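Local structure of alpha-rhamnosidase (Dictyoglomus thermophilum, 6I60) at residues A[632-637]-A[662-667]; A[727-732]-A[763-768]; A[770-775]-A[827-832]. The protein probably hydrolyses terminal non-reducing alpha-L-rhamnose residues in alpha-L-rhamnosides. All coordinates share one frame; numbering follows the deposited sequence.

Contact 1 (A[632-637]-A[662-667])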
loop_
_atom_site.group_PDB
_atom_site.type_symbol
_atom_site.label_atom_id
_atom_site.label_comp_id
_atom_site.label_asym_id
_atom_site.label_seq_id
_atom_site.Cartn_x
_atom_site.Cartn_y
_atom_site.Cartn_z
ATOM N N PHE A 632 4.423 24.010 -9.377
ATOM C CA PHE A 632 5.429 22.952 -9.393
ATOM C C PHE A 632 4.822 21.630 -9.842
ATOM O O PHE A 632 5.427 20.896 -10.634
ATOM C CB PHE A 632 6.061 22.823 -8.004
ATOM C CG PHE A 632 6.867 21.566 -7.806
ATOM C CD1 PHE A 632 6.292 20.437 -7.239
ATOM C CD2 PHE A 632 8.206 21.521 -8.159
ATOM C CE1 PHE A 632 7.035 19.285 -7.048
ATOM C CE2 PHE A 632 8.953 20.372 -7.963
ATOM C CZ PHE A 632 8.366 19.253 -7.409
ATOM N N TYR A 633 3.622 21.313 -9.354
ATOM C CA TYR A 633 2.969 20.065 -9.725
ATOM C C TYR A 633 2.230 20.164 -11.052
ATOM O O TYR A 633 1.953 19.130 -11.668
ATOM C CB TYR A 633 2.016 19.623 -8.613
ATOM C CG TYR A 633 2.711 18.834 -7.524
ATOM C CD1 TYR A 633 3.109 17.521 -7.740
ATOM C CD2 TYR A 633 2.988 19.407 -6.288
ATOM C CE1 TYR A 633 3.753 16.795 -6.754
ATOM C CE2 TYR A 633 3.630 18.689 -5.293
ATOM C CZ TYR A 633 4.011 17.382 -5.533
ATOM O OH TYR A 633 4.652 16.656 -4.554
ATOM N N PHE A 634 1.907 21.377 -11.506
ATOM C CA PHE A 634 1.372 21.536 -12.854
ATOM C C PHE A 634 2.435 21.206 -13.893
ATOM O O PHE A 634 2.171 20.482 -14.860
ATOM C CB PHE A 634 0.846 22.958 -13.049
ATOM C CG PHE A 634 0.176 23.180 -14.374
ATOM C CD1 PHE A 634 -0.581 22.179 -14.960
ATOM C CD2 PHE A 634 0.303 24.391 -15.034
ATOM C CE1 PHE A 634 -1.199 22.381 -16.180
ATOM C CE2 PHE A 634 -0.313 24.601 -16.255
ATOM C CZ PHE A 634 -1.065 23.594 -16.828
ATOM N N TYR A 635 3.647 21.730 -13.707
ATOM C CA TYR A 635 4.758 21.350 -14.571
ATOM C C TYR A 635 5.090 19.872 -14.408
ATOM O O TYR A 635 5.413 19.187 -15.386
ATOM C CB TYR A 635 5.976 22.222 -14.263
ATOM C CG TYR A 635 7.234 21.846 -15.015
ATOM C CD1 TYR A 635 7.506 22.386 -16.262
ATOM C CD2 TYR A 635 8.155 20.962 -14.470
ATOM C CE1 TYR A 635 8.656 22.048 -16.951
ATOM C CE2 TYR A 635 9.306 20.617 -15.153
ATOM C CZ TYR A 635 9.552 21.167 -16.392
ATOM O OH TYR A 635 10.694 20.832 -17.080
ATOM N N HIS A 636 5.006 19.362 -13.177
ATOM C CA HIS A 636 5.292 17.952 -12.931
ATOM C C HIS A 636 4.307 17.052 -13.667
ATOM O O HIS A 636 4.706 16.061 -14.291
ATOM C CB HIS A 636 5.263 17.672 -11.427
ATOM C CG HIS A 636 5.616 16.264 -11.061
ATOM N ND1 HIS A 636 4.725 15.218 -11.176
ATOM C CD2 HIS A 636 6.760 15.731 -10.569
ATOM C CE1 HIS A 636 5.307 14.101 -10.779
ATOM N NE2 HIS A 636 6.542 14.384 -10.405
ATOM N N ASP A 637 3.014 17.385 -13.614
ATOM C CA ASP A 637 2.008 16.538 -14.242
ATOM C C ASP A 637 2.115 16.561 -15.761
ATOM O O ASP A 637 1.849 15.545 -16.414
ATOM C CB ASP A 637 0.607 16.965 -13.797
ATOM C CG ASP A 637 0.304 16.566 -12.361
ATOM O OD1 ASP A 637 -0.784 16.914 -11.854
ATOM O OD2 ASP A 637 1.161 15.905 -11.737
ATOM N N ASP A 662 7.262 23.619 -21.399
ATOM C CA ASP A 662 8.108 24.761 -21.591
ATOM C C ASP A 662 7.365 26.050 -21.276
ATOM O O ASP A 662 7.965 26.955 -20.815
ATOM C CB ASP A 662 8.609 24.806 -23.008
ATOM C CG ASP A 662 9.981 24.267 -23.142
ATOM O OD1 ASP A 662 10.137 23.113 -23.524
ATOM O OD2 ASP A 662 10.927 24.997 -22.857
ATOM N N LYS A 663 6.082 26.090 -21.497
ATOM C CA LYS A 663 5.400 27.297 -21.186
ATOM C C LYS A 663 5.472 27.556 -19.680
ATOM O O LYS A 663 5.747 28.623 -19.258
ATOM C CB LYS A 663 3.966 27.257 -21.750
ATOM N N ILE A 664 5.242 26.544 -18.882
ATOM C CA ILE A 664 5.234 26.628 -17.453
ATOM C C ILE A 664 6.573 27.044 -16.896
ATOM O O ILE A 664 6.684 28.076 -16.307
ATOM C CB ILE A 664 4.633 25.346 -16.909
ATOM C CG1 ILE A 664 3.420 25.032 -17.732
ATOM C CG2 ILE A 664 4.148 25.530 -15.518
ATOM C CD1 ILE A 664 2.673 23.822 -17.319
ATOM N N LYS A 665 7.588 26.240 -17.023
ATOM C CA LYS A 665 8.914 26.688 -16.618
ATOM C C LYS A 665 9.092 28.190 -16.819
ATOM O O LYS A 665 9.381 28.927 -15.869
ATOM C CB LYS A 665 9.962 25.904 -17.414
ATOM C CG LYS A 665 11.398 26.334 -17.210
ATOM C CD LYS A 665 12.342 25.195 -17.571
ATOM C CE LYS A 665 13.653 25.711 -18.145
ATOM N NZ LYS A 665 13.681 25.644 -19.637
ATOM N N SER A 666 8.926 28.663 -18.058
ATOM C CA SER A 666 9.187 30.071 -18.351
ATOM C C SER A 666 8.230 30.984 -17.595
ATOM O O SER A 666 8.617 32.077 -17.163
ATOM C CB SER A 666 9.096 30.325 -19.855
ATOM O OG SER A 666 7.937 29.727 -20.409
ATOM N N ALA A 667 6.979 30.556 -17.423
ATOM C CA ALA A 667 6.040 31.323 -16.614
ATOM C C ALA A 667 6.312 31.157 -15.124
ATOM O O ALA A 667 6.074 32.087 -14.345
ATOM C CB ALA A 667 4.605 30.911 -16.942
#
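The Phe634 ring receives Ile664 CD1 over one face, and the neighbouring Tyr635 ring has Ile664 CB at its edge, so one isoleucine is set between two aromatic side chains. Its methyl lies 3.2 Å above the Phe634 plane, displaced toward the CD2-CE2 rim. A CH-pi contact follows from the geometry: Ile664 CD1 is 3.6 Å from the Phe634 centroid, 27° off the ring normal. The second branch, Ile664 CG2, reaches Tyr635 CB at 4.0 Å. With CG1 anti to the carbonyl carbon, chi1 of -44° turns CD1 onto the Phe634 face and lets CG2 lie against both Tyr635 CB and the rim of Phe634. Further along the tyrosine ring, Tyr635 CE1 meets Lys665 CB at 4.1 Å, and these two side chains lie alongside each other, pointing the same way. An alanine in place of Phe634 takes the ring away, and Ile664 CD1 would probably be left without its packing surface and freer to turn.

The axes of segments 632-637 and 662-667 approach to 9.4 Å, their directions 158° apart and so nearly antiparallel. Helices 626-648 and 651-672, separated by a very short link, thus form a helical hairpin in the six-hairpin glycosidase domain. Leu596 and Lys597 of helix 586-599 also touch Phe634, while Leu730 and Leu732, beyond helix 722-729, pack on Tyr635.

Contact 2 (A[727-732]-A[763-768])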
loop_
_atom_site.group_PDB
_atom_site.type_symbol
_atom_site.label_atom_id
_atom_site.label_comp_id
_atom_site.label_asym_id
_atom_site.label_seq_id
_atom_site.Cartn_x
_atom_site.Cartn_y
_atom_site.Cartn_z
ATOM N N PRO A 727 11.902 24.186 -7.392
ATOM C CA PRO A 727 12.423 24.445 -8.744
ATOM C C PRO A 727 13.777 23.804 -8.999
ATOM O O PRO A 727 14.116 23.558 -10.164
ATOM C CB PRO A 727 12.507 25.976 -8.807
ATOM C CG PRO A 727 12.647 26.399 -7.397
ATOM C CD PRO A 727 11.828 25.428 -6.598
ATOM N N LEU A 728 14.558 23.523 -7.953
ATOM C CA LEU A 728 15.830 22.830 -8.121
ATOM C C LEU A 728 15.658 21.332 -8.333
ATOM O O LEU A 728 16.560 20.690 -8.882
ATOM C CB LEU A 728 16.730 23.074 -6.906
ATOM C CG LEU A 728 17.592 24.336 -6.936
ATOM C CD1 LEU A 728 18.145 24.634 -5.551
ATOM C CD2 LEU A 728 18.716 24.197 -7.951
ATOM N N TYR A 729 14.528 20.762 -7.910
ATOM C CA TYR A 729 14.284 19.340 -8.127
ATOM C C TYR A 729 13.984 19.059 -9.594
ATOM O O TYR A 729 14.682 18.274 -10.247
ATOM C CB TYR A 729 13.134 18.863 -7.236
ATOM C CG TYR A 729 12.876 17.375 -7.324
ATOM C CD1 TYR A 729 13.649 16.474 -6.604
ATOM C CD2 TYR A 729 11.864 16.872 -8.132
ATOM C CE1 TYR A 729 13.422 15.113 -6.684
ATOM C CE2 TYR A 729 11.628 15.511 -8.220
ATOM C CZ TYR A 729 12.410 14.636 -7.492
ATOM O OH TYR A 729 12.184 13.281 -7.572
ATOM N N LEU A 730 12.943 19.695 -10.130
ATOM C CA LEU A 730 12.591 19.561 -11.538
ATOM C C LEU A 730 13.488 20.385 -12.453
ATOM O O LEU A 730 13.267 20.389 -13.669
ATOM C CB LEU A 730 11.125 19.954 -11.750
ATOM C CG LEU A 730 10.097 19.079 -11.026
ATOM C CD1 LEU A 730 8.677 19.528 -11.340
ATOM C CD2 LEU A 730 10.285 17.607 -11.375
ATOM N N ASN A 731 14.483 21.078 -11.896
ATOM C CA ASN A 731 15.471 21.838 -12.662
ATOM C C ASN A 731 14.800 22.911 -13.524
ATOM O O ASN A 731 14.976 22.978 -14.742
ATOM C CB ASN A 731 16.343 20.903 -13.505
ATOM C CG ASN A 731 17.388 20.181 -12.674
ATOM O OD1 ASN A 731 18.135 19.344 -13.184
ATOM N ND2 ASN A 731 17.444 20.500 -11.383
ATOM N N LEU A 732 14.016 23.755 -12.857
ATOM C CA LEU A 732 13.426 24.930 -13.479
ATOM C C LEU A 732 14.312 26.162 -13.364
ATOM O O LEU A 732 13.988 27.197 -13.959
ATOM C CB LEU A 732 12.060 25.230 -12.854
ATOM C CG LEU A 732 11.111 24.043 -12.709
ATOM C CD1 LEU A 732 9.976 24.369 -11.750
ATOM C CD2 LEU A 732 10.572 23.655 -14.070
ATOM N N ALA A 763 7.847 19.431 0.340
ATOM C CA ALA A 763 9.251 19.734 0.097
ATOM C C ALA A 763 10.199 18.789 0.825
ATOM O O ALA A 763 11.348 18.639 0.394
ATOM C CB ALA A 763 9.552 21.180 0.492
ATOM N N THR A 764 9.755 18.152 1.914
ATOM C CA THR A 764 10.604 17.165 2.575
ATOM C C THR A 764 10.872 15.972 1.670
ATOM O O THR A 764 11.936 15.350 1.760
ATOM C CB THR A 764 9.966 16.698 3.885
ATOM O OG1 THR A 764 9.513 17.833 4.631
ATOM C CG2 THR A 764 10.969 15.920 4.722
ATOM N N ARG A 765 9.924 15.647 0.789
ATOM C CA ARG A 765 10.103 14.544 -0.146
ATOM C C ARG A 765 11.175 14.834 -1.193
ATOM O O ARG A 765 11.739 13.894 -1.763
ATOM C CB ARG A 765 8.768 14.227 -0.827
ATOM C CG ARG A 765 8.755 12.944 -1.645
ATOM C CD ARG A 765 8.508 13.239 -3.114
ATOM N NE ARG A 765 8.746 12.076 -3.964
ATOM C CZ ARG A 765 9.928 11.756 -4.482
ATOM N NH1 ARG A 765 10.989 12.512 -4.232
ATOM N NH2 ARG A 765 10.049 10.681 -5.248
ATOM N N TYR A 766 11.482 16.109 -1.449
ATOM C CA TYR A 766 12.434 16.477 -2.488
ATOM C C TYR A 766 13.737 17.062 -1.965
ATOM O O TYR A 766 14.717 17.094 -2.715
ATOM C CB TYR A 766 11.807 17.493 -3.455
ATOM C CG TYR A 766 10.499 17.055 -4.078
ATOM C CD1 TYR A 766 10.465 16.047 -5.033
ATOM C CD2 TYR A 766 9.300 17.657 -3.718
ATOM C CE1 TYR A 766 9.271 15.647 -5.609
ATOM C CE2 TYR A 766 8.102 17.264 -4.287
ATOM C CZ TYR A 766 8.092 16.259 -5.232
ATOM O OH TYR A 766 6.903 15.865 -5.801
ATOM N N ILE A 767 13.779 17.521 -0.712
ATOM C CA ILE A 767 14.934 18.280 -0.243
ATOM C C ILE A 767 16.173 17.395 -0.150
ATOM O O ILE A 767 17.283 17.826 -0.484
ATOM C CB ILE A 767 14.620 18.963 1.101
ATOM C CG1 ILE A 767 15.836 19.751 1.596
ATOM C CG2 ILE A 767 14.177 17.943 2.137
ATOM C CD1 ILE A 767 15.479 21.013 2.348
ATOM N N PHE A 768 16.013 16.144 0.292
ATOM C CA PHE A 768 17.175 15.276 0.451
ATOM C C PHE A 768 17.781 14.910 -0.897
ATOM O O PHE A 768 19.008 14.836 -1.033
ATOM C CB PHE A 768 16.792 14.018 1.228
ATOM C CG PHE A 768 16.392 14.286 2.646
ATOM C CD1 PHE A 768 17.351 14.483 3.623
ATOM C CD2 PHE A 768 15.057 14.350 3.001
ATOM C CE1 PHE A 768 16.986 14.736 4.930
ATOM C CE2 PHE A 768 14.685 14.601 4.306
ATOM C CZ PHE A 768 15.651 14.794 5.272
HETATM O O HOH W 1 13.443 11.134 -6.051
#
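Tyr729 reaches across to Tyr766 and, farther out, to Arg765. Its CB leaves the backbone toward helix 761-773, and with CG anti to the backbone N (chi1 -176°) the ring extends toward Tyr766. At the inner end of the ring, Tyr729 CD1 lies 3.8 Å from Tyr766 CB. Midway, Tyr766 CD1 stands 3.2 Å above the plane of the Tyr729 ring, over its centre, and is accordingly about equally far from all six ring carbons. Toward the outer end of the ring, Tyr729 CE2 meets Tyr766 CE1 at 3.5 Å. The edge of Tyr766 therefore addresses the face of Tyr729, an edge-to-face pair with centroids 4.4 Å apart and planes inclined at 54°, well short of perpendicular.

At the tip, Tyr729 OH is 3.6 Å from Arg765 NH1, and a water joins the two: it lies 2.9 Å from Tyr729 OH, in the plane of the ring, and accepts a weak bond from Arg765 NH1. The guanidinium plane is turned 63° from the tyrosine ring, and the chain behind it bends at chi2, bringing Arg765 CD over one face of Tyr766.

The stronger polar partners lie elsewhere. Arg765 NH2 bonds to Tyr571 OH and forms a salt bridge with Glu515 of helix 514-520, while Tyr766 OH pairs with Tyr633 OH of helix 626-648. The tyrosine pair thus joins the end of helix 722-729 to helix 761-773, beside helix 626-648.

Contact 3 (A[770-775]-A[827-832])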
loop_
_atom_site.group_PDB
_atom_site.type_symbol
_atom_site.label_atom_id
_atom_site.label_comp_id
_atom_site.label_asym_id
_atom_site.label_seq_id
_atom_site.Cartn_x
_atom_site.Cartn_y
_atom_site.Cartn_z
ATOM N N VAL A 770 17.588 16.772 -3.613
ATOM C CA VAL A 770 18.147 17.971 -4.231
ATOM C C VAL A 770 19.582 18.190 -3.765
ATOM O O VAL A 770 20.486 18.417 -4.579
ATOM C CB VAL A 770 17.261 19.196 -3.934
ATOM C CG1 VAL A 770 18.061 20.481 -4.089
ATOM C CG2 VAL A 770 16.049 19.214 -4.854
ATOM N N LEU A 771 19.815 18.119 -2.451
ATOM C CA LEU A 771 21.173 18.286 -1.939
ATOM C C LEU A 771 22.090 17.160 -2.398
ATOM O O LEU A 771 23.277 17.394 -2.649
ATOM C CB LEU A 771 21.161 18.367 -0.411
ATOM C CG LEU A 771 20.049 19.186 0.246
ATOM C CD1 LEU A 771 19.949 18.861 1.730
ATOM C CD2 LEU A 771 20.267 20.673 0.032
ATOM N N THR A 772 21.564 15.940 -2.519
ATOM C CA THR A 772 22.395 14.826 -2.960
ATOM C C THR A 772 22.774 14.965 -4.429
ATOM O O THR A 772 23.909 14.658 -4.816
ATOM C CB THR A 772 21.670 13.503 -2.714
ATOM O OG1 THR A 772 21.243 13.438 -1.347
ATOM C CG2 THR A 772 22.591 12.328 -3.010
ATOM N N SER A 773 21.841 15.435 -5.262
ATOM C CA SER A 773 22.115 15.555 -6.690
ATOM C C SER A 773 23.170 16.615 -6.976
ATOM O O SER A 773 23.943 16.474 -7.931
ATOM C CB SER A 773 20.829 15.876 -7.449
ATOM O OG SER A 773 19.874 14.842 -7.296
ATOM N N TYR A 774 23.222 17.673 -6.169
ATOM C CA TYR A 774 24.158 18.767 -6.381
ATOM C C TYR A 774 25.436 18.608 -5.563
ATOM O O TYR A 774 26.143 19.594 -5.329
ATOM C CB TYR A 774 23.480 20.102 -6.075
ATOM C CG TYR A 774 22.456 20.506 -7.116
ATOM C CD1 TYR A 774 21.108 20.229 -6.937
ATOM C CD2 TYR A 774 22.840 21.156 -8.281
ATOM C CE1 TYR A 774 20.169 20.594 -7.885
ATOM C CE2 TYR A 774 21.908 21.525 -9.236
ATOM C CZ TYR A 774 20.574 21.243 -9.031
ATOM O OH TYR A 774 19.641 21.607 -9.977
ATOM N N GLY A 775 25.745 17.389 -5.128
ATOM C CA GLY A 775 27.008 17.128 -4.466
ATOM C C GLY A 775 27.096 17.580 -3.027
ATOM O O GLY A 775 28.197 17.863 -2.544
ATOM N N ASP A 827 12.474 7.426 3.979
ATOM C CA ASP A 827 12.923 6.042 3.881
ATOM C C ASP A 827 13.368 5.696 2.467
ATOM O O ASP A 827 14.236 4.835 2.284
ATOM C CB ASP A 827 11.819 5.093 4.337
ATOM C CG ASP A 827 12.369 3.822 4.946
ATOM O OD1 ASP A 827 13.091 3.917 5.962
ATOM O OD2 ASP A 827 12.088 2.731 4.404
ATOM N N ALA A 828 12.790 6.351 1.458
ATOM C CA ALA A 828 13.270 6.163 0.094
ATOM C C ALA A 828 14.682 6.706 -0.077
ATOM O O ALA A 828 15.470 6.151 -0.852
ATOM C CB ALA A 828 12.318 6.830 -0.898
ATOM N N TRP A 829 15.018 7.781 0.638
ATOM C CA TRP A 829 16.370 8.322 0.572
ATOM C C TRP A 829 17.388 7.360 1.171
ATOM O O TRP A 829 18.536 7.312 0.714
ATOM C CB TRP A 829 16.424 9.675 1.283
ATOM C CG TRP A 829 17.725 10.396 1.125
ATOM C CD1 TRP A 829 18.217 10.958 -0.015
ATOM C CD2 TRP A 829 18.700 10.635 2.145
ATOM N NE1 TRP A 829 19.442 11.530 0.230
ATOM C CE2 TRP A 829 19.761 11.347 1.550
ATOM C CE3 TRP A 829 18.782 10.315 3.504
ATOM C CZ2 TRP A 829 20.888 11.744 2.266
ATOM C CZ3 TRP A 829 19.902 10.713 4.214
ATOM C CH2 TRP A 829 20.940 11.420 3.594
ATOM N N PHE A 830 16.989 6.586 2.184
ATOM C CA PHE A 830 17.906 5.622 2.783
ATOM C C PHE A 830 18.285 4.528 1.792
ATOM O O PHE A 830 19.429 4.061 1.781
ATOM C CB PHE A 830 17.281 5.007 4.036
ATOM C CG PHE A 830 16.974 6.002 5.116
ATOM C CD1 PHE A 830 17.716 7.165 5.240
ATOM C CD2 PHE A 830 15.944 5.769 6.013
ATOM C CE1 PHE A 830 17.436 8.079 6.239
ATOM C CE2 PHE A 830 15.658 6.679 7.013
ATOM C CZ PHE A 830 16.405 7.836 7.126
ATOM N N TYR A 831 17.337 4.109 0.952
ATOM C CA TYR A 831 17.603 3.049 -0.014
ATOM C C TYR A 831 18.444 3.554 -1.183
ATOM O O TYR A 831 19.439 2.924 -1.557
ATOM C CB TYR A 831 16.285 2.468 -0.530
ATOM C CG TYR A 831 15.617 1.479 0.397
ATOM C CD1 TYR A 831 14.727 1.906 1.372
ATOM C CD2 TYR A 831 15.861 0.117 0.285
ATOM C CE1 TYR A 831 14.105 1.005 2.217
ATOM C CE2 TYR A 831 15.244 -0.792 1.126
ATOM C CZ TYR A 831 14.367 -0.342 2.089
ATOM O OH TYR A 831 13.751 -1.239 2.927
ATOM N N ARG A 832 18.059 4.693 -1.764
ATOM C CA ARG A 832 18.644 5.135 -3.024
ATOM C C ARG A 832 19.976 5.856 -2.842
ATOM O O ARG A 832 20.803 5.848 -3.761
ATOM C CB ARG A 832 17.665 6.051 -3.763
ATOM C CG ARG A 832 16.274 5.465 -3.958
ATOM C CD ARG A 832 15.347 6.435 -4.689
ATOM N NE ARG A 832 15.786 7.823 -4.564
ATOM C CZ ARG A 832 16.173 8.582 -5.586
ATOM N NH1 ARG A 832 16.178 8.092 -6.819
ATOM N NH2 ARG A 832 16.560 9.834 -5.374
#
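Thr772 and Trp829 carry the whole contact, which buries 63 Å² in all; the approach to it runs down the last turn of helix 761-773. Val770 comes first and packs its CG2 methyl near the backbone of Tyr729. Leu771 follows, turned among Leu745 and Ile749 of helix 738-750 and Ala780 and Ile783 of helix 777-784.

Thr772 is the residue that crosses. Trp829 NE1 donates to Thr772 OG1 over 3.1 Å, with an N-H...O angle of 161°. The acceptor is only 9° out of the indole plane, so the bond is nearly straight and close to that plane. OG1 also bonds to Phe768 O, one turn back in its own helix, which is possible because chi1 of -53° places OG1 beside the backbone N. The hydroxyl thus serves two partners, and the bond to Phe768 O is likely to help hold it where the indole N-H meets it. Since the nearest CA atoms, those of Thr772 and Trp829, are 9.5 Å apart, the backbones stay well apart, and the indole, whose CG is anti to the backbone N of Trp829, covers most of the distance between them. Helices 761-773 and 826-835, which it ties together, belong to the catalytic domain, an (alpha/alpha)6 barrel in this family.

Beyond it, Ser773 OG bonds back to Asp769 O. Tyr774 is the first residue to leave helical angles, and Gly775, with positive phi, is the C-prime residue of a Schellman motif: Tyr776 N reaches Leu771 O, and Gly775 N makes a weak bond to Thr772 O.

All six segments lie in the six-hairpin glycosidase domain, and the contacts follow one another along the chain, each closing before the next opens. Contacts 1 and 2, with centres 14 Å apart, touch directly, through the tyrosine hydroxyl pair of helices 626-648 and 761-773, probably hydrogen-bonded, and through Phe632 CE2, which packs on Leu730 CD1 at 3.5 Å. Contacts 2 and 3 are closer, 11 Å between centres, and share helix 761-773. Contacts 1 and 3 are 23 Å apart between centres and do not meet. Helix 761-773 is therefore the bridge in a continuous run of helix packing from the 626-648/651-672 hairpin to helix 826-835.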